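Local coordinates for extracellular solute-binding protein family 1 (Pseudothermotoga lettingae, PDB 5CI5), which binds alpha-D-tagatopyranose and probably serves as the extracellular sugar-binding component of an ABC transporter, at residues L194-G204 / H288-V297. Sequence-based numbering, arbitrary orientation.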
loop_
_atom_site.group_PDB
_atom_site.type_symbol
_atom_site.label_atom_id
_atom_site.label_comp_id
_atom_site.label_asym_id
_atom_site.label_seq_id
_atom_site.Cartn_x
_atom_site.Cartn_y
_atom_site.Cartn_z
ATOM N N LEU A 194 -7.266 3.334 -2.907
ATOM C CA LEU A 194 -7.170 2.770 -1.574
ATOM C C LEU A 194 -7.944 3.598 -0.575
ATOM O O LEU A 194 -8.606 3.043 0.313
ATOM C CB LEU A 194 -5.695 2.636 -1.159
ATOM C CG LEU A 194 -4.899 1.566 -1.908
ATOM C CD1 LEU A 194 -3.419 1.829 -1.775
ATOM C CD2 LEU A 194 -5.256 0.185 -1.405
ATOM N N GLY A 195 -7.881 4.919 -0.708
ATOM C CA GLY A 195 -8.650 5.811 0.158
ATOM C C GLY A 195 -10.141 5.549 0.012
ATOM O O GLY A 195 -10.864 5.363 0.990
ATOM N N TYR A 196 -10.624 5.531 -1.223
ATOM C CA TYR A 196 -12.021 5.249 -1.427
ATOM C C TYR A 196 -12.418 3.871 -0.857
ATOM O O TYR A 196 -13.453 3.740 -0.192
ATOM C CB TYR A 196 -12.388 5.337 -2.915
ATOM C CG TYR A 196 -13.833 4.957 -3.110
ATOM C CD1 TYR A 196 -14.858 5.773 -2.608
ATOM C CD2 TYR A 196 -14.174 3.787 -3.733
ATOM C CE1 TYR A 196 -16.183 5.407 -2.733
ATOM C CE2 TYR A 196 -15.498 3.421 -3.874
ATOM C CZ TYR A 196 -16.483 4.239 -3.377
ATOM O OH TYR A 196 -17.810 3.853 -3.513
HETATM N N MSE A 197 -11.599 2.847 -1.104
HETATM C CA MSE A 197 -11.864 1.513 -0.570
HETATM C C MSE A 197 -11.944 1.512 0.945
HETATM O O MSE A 197 -12.821 0.851 1.504
HETATM C CB MSE A 197 -10.798 0.509 -1.021
HETATM C CG MSE A 197 -10.931 0.111 -2.463
HETATM SE SE MSE A 197 -9.539 -1.159 -3.011
HETATM C CE MSE A 197 -10.119 -2.691 -1.912
HETATM N N MSE A 198 -11.034 2.222 1.613
HETATM C CA MSE A 198 -11.097 2.327 3.081
HETATM C C MSE A 198 -12.464 2.839 3.530
HETATM O O MSE A 198 -13.057 2.276 4.451
HETATM C CB MSE A 198 -9.972 3.231 3.617
HETATM C CG MSE A 198 -8.616 2.616 3.495
HETATM SE SE MSE A 198 -8.361 1.232 4.846
HETATM C CE MSE A 198 -8.148 2.393 6.388
ATOM N N PHE A 199 -12.976 3.881 2.869
ATOM C CA PHE A 199 -14.274 4.438 3.246
ATOM C C PHE A 199 -15.455 3.542 2.802
ATOM O O PHE A 199 -16.446 3.414 3.526
ATOM C CB PHE A 199 -14.409 5.848 2.668
ATOM C CG PHE A 199 -13.647 6.901 3.459
ATOM C CD1 PHE A 199 -12.274 6.838 3.609
ATOM C CD2 PHE A 199 -14.325 7.941 4.069
ATOM C CE1 PHE A 199 -11.601 7.819 4.339
ATOM C CE2 PHE A 199 -13.667 8.897 4.804
ATOM C CZ PHE A 199 -12.295 8.828 4.950
ATOM N N LEU A 200 -15.345 2.931 1.629
ATOM C CA LEU A 200 -16.362 2.006 1.108
ATOM C C LEU A 200 -16.596 0.846 2.068
ATOM O O LEU A 200 -17.731 0.551 2.431
ATOM C CB LEU A 200 -15.903 1.474 -0.248
ATOM C CG LEU A 200 -16.724 0.380 -0.924
ATOM C CD1 LEU A 200 -18.115 0.848 -1.316
ATOM C CD2 LEU A 200 -15.949 -0.157 -2.146
ATOM N N TYR A 201 -15.510 0.190 2.474
ATOM C CA TYR A 201 -15.608 -0.937 3.381
ATOM C C TYR A 201 -16.008 -0.457 4.779
ATOM O O TYR A 201 -16.761 -1.165 5.467
ATOM C CB TYR A 201 -14.293 -1.754 3.371
ATOM C CG TYR A 201 -14.215 -2.662 2.146
ATOM C CD1 TYR A 201 -13.718 -2.200 0.926
ATOM C CD2 TYR A 201 -14.689 -3.972 2.190
ATOM C CE1 TYR A 201 -13.685 -3.005 -0.189
ATOM C CE2 TYR A 201 -14.658 -4.792 1.052
ATOM C CZ TYR A 201 -14.161 -4.298 -0.133
ATOM O OH TYR A 201 -14.123 -5.071 -1.292
ATOM N N ALA A 202 -15.586 0.740 5.172
ATOM C CA ALA A 202 -16.015 1.283 6.466
ATOM C C ALA A 202 -17.523 1.578 6.483
ATOM O O ALA A 202 -18.131 1.574 7.540
ATOM C CB ALA A 202 -15.218 2.538 6.816
ATOM N N ALA A 203 -18.113 1.811 5.308
ATOM C CA ALA A 203 -19.549 2.017 5.168
ATOM C C ALA A 203 -20.323 0.693 4.988
ATOM O O ALA A 203 -21.541 0.713 4.837
ATOM C CB ALA A 203 -19.825 2.937 3.998
ATOM N N GLY A 204 -19.606 -0.434 5.005
ATOM C CA GLY A 204 -20.208 -1.751 4.819
ATOM C C GLY A 204 -20.431 -2.167 3.374
ATOM O O GLY A 204 -21.160 -3.133 3.113
ATOM N N HIS A 288 -8.607 2.752 11.389
ATOM C CA HIS A 288 -9.158 3.943 10.784
ATOM C C HIS A 288 -10.609 4.111 11.262
ATOM O O HIS A 288 -11.369 3.132 11.370
ATOM C CB HIS A 288 -9.101 3.889 9.257
ATOM C CG HIS A 288 -9.323 5.216 8.586
ATOM N ND1 HIS A 288 -10.576 5.752 8.385
ATOM C CD2 HIS A 288 -8.447 6.092 8.041
ATOM C CE1 HIS A 288 -10.462 6.903 7.746
ATOM N NE2 HIS A 288 -9.172 7.144 7.545
ATOM N N PRO A 289 -10.997 5.351 11.574
ATOM C CA PRO A 289 -12.406 5.607 11.892
ATOM C C PRO A 289 -13.359 5.010 10.853
ATOM O O PRO A 289 -13.070 5.030 9.645
ATOM C CB PRO A 289 -12.485 7.137 11.893
ATOM C CG PRO A 289 -11.120 7.553 12.338
ATOM C CD PRO A 289 -10.180 6.575 11.680
ATOM N N TYR A 290 -14.485 4.484 11.324
ATOM C CA TYR A 290 -15.415 3.800 10.432
ATOM C C TYR A 290 -16.861 4.186 10.752
ATOM O O TYR A 290 -17.145 4.897 11.733
ATOM C CB TYR A 290 -15.194 2.277 10.500
ATOM C CG TYR A 290 -15.470 1.649 11.850
ATOM C CD1 TYR A 290 -16.734 1.186 12.180
ATOM C CD2 TYR A 290 -14.464 1.505 12.781
ATOM C CE1 TYR A 290 -16.981 0.601 13.414
ATOM C CE2 TYR A 290 -14.701 0.926 14.013
ATOM C CZ TYR A 290 -15.966 0.472 14.320
ATOM O OH TYR A 290 -16.205 -0.110 15.539
ATOM N N ASP A 291 -17.758 3.734 9.880
ATOM C CA ASP A 291 -19.181 4.019 9.923
ATOM C C ASP A 291 -19.917 2.754 10.392
ATOM O O ASP A 291 -20.189 2.593 11.588
ATOM C CB ASP A 291 -19.645 4.468 8.531
ATOM C CG ASP A 291 -21.147 4.602 8.417
ATOM O OD1 ASP A 291 -21.773 5.093 9.380
ATOM O OD2 ASP A 291 -21.695 4.235 7.354
ATOM N N ALA A 292 -20.157 1.826 9.471
ATOM C CA ALA A 292 -20.887 0.595 9.769
ATOM C C ALA A 292 -20.015 -0.554 10.294
ATOM O O ALA A 292 -20.446 -1.338 11.149
ATOM C CB ALA A 292 -21.616 0.138 8.526
ATOM N N LYS A 293 -18.794 -0.655 9.773
ATOM C CA LYS A 293 -17.922 -1.808 9.998
ATOM C C LYS A 293 -16.476 -1.348 10.042
ATOM O O LYS A 293 -16.078 -0.544 9.203
ATOM C CB LYS A 293 -18.054 -2.838 8.870
ATOM C CG LYS A 293 -19.431 -3.464 8.673
ATOM C CD LYS A 293 -19.339 -4.682 7.730
ATOM C CE LYS A 293 -20.718 -5.211 7.334
ATOM N NZ LYS A 293 -21.665 -5.280 8.488
ATOM N N PRO A 294 -15.668 -1.907 10.955
ATOM C CA PRO A 294 -14.222 -1.704 10.884
ATOM C C PRO A 294 -13.663 -2.159 9.553
ATOM O O PRO A 294 -14.089 -3.192 9.026
ATOM C CB PRO A 294 -13.680 -2.574 12.015
ATOM C CG PRO A 294 -14.832 -2.871 12.881
ATOM C CD PRO A 294 -16.035 -2.849 12.025
ATOM N N ALA A 295 -12.703 -1.404 9.033
ATOM C CA ALA A 295 -12.073 -1.749 7.758
ATOM C C ALA A 295 -10.589 -1.444 7.729
ATOM O O ALA A 295 -10.124 -0.453 8.284
ATOM C CB ALA A 295 -12.763 -1.004 6.612
ATOM N N SER A 296 -9.886 -2.292 7.000
ATOM C CA SER A 296 -8.512 -2.062 6.629
ATOM C C SER A 296 -8.322 -2.728 5.286
ATOM O O SER A 296 -9.056 -3.660 4.952
ATOM C CB SER A 296 -7.549 -2.618 7.682
ATOM O OG SER A 296 -6.185 -2.400 7.338
ATOM N N VAL A 297 -7.369 -2.228 4.508
ATOM C CA VAL A 297 -7.000 -2.817 3.224
ATOM C C VAL A 297 -5.552 -3.334 3.311
ATOM O O VAL A 297 -4.672 -2.674 3.887
ATOM C CB VAL A 297 -7.133 -1.806 2.037
ATOM C CG1 VAL A 297 -6.705 -2.425 0.720
ATOM C CG2 VAL A 297 -8.580 -1.305 1.939
HETATM O O HOH W 1 -23.257 2.646 5.760
#
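The carbonyl oxygen of A202, at the C-terminal end of helix 190-202, is gripped by three successive backbone N-H groups of the loop 288-297, a compact example of how a loop can satisfy a carbonyl at a helix's C-terminal end. A292 N gives the shortest bond, 2.8 Å to A202 O, and comes nearly along the C=O axis, though its own N-H is bent to 135°. D291 N and K293 N, each 3.2 Å from A202 O, approach from opposite faces of the carbonyl plane, away from the lone pairs; the K293 bond is the straightest, at 164°. Beside them, a CA-H of A202 points to K293 O. G204, with positive phi, closes the helix as a Schellman motif, and a water donates both to A203 O and to D291 OD2, which also pairs with K224 in a salt bridge.

Apolar packing runs back along the helix. The A295 methyl sits 3.7 Å from Y201 CB and also touches the backbone of A202, whose own methyl meets Y290 CB. M198, a selenomethionine, folds back on itself at chi2 and chi3, laying SE against the S296-V297 backbone and bringing CE to 3.4 Å from H288 CB. V297 splits its branches: CG2 faces M198 SE and M197 CB, while CG1 reaches L194 CD2.

The F199 and H288 rings meet obliquely, planes at 63°, with CE1 of F199 3.7 Å from CE1 of H288. The imidazole is held by both nitrogens, ND1 to P289 O and NE2 to Y182 OH.

Three N-H dipoles converging on one carbonyl would favourably meet the negative end of the helix dipole, while the packing joins this helix to the loop leading into strand 298-304, with L194 at the tagatose pocket.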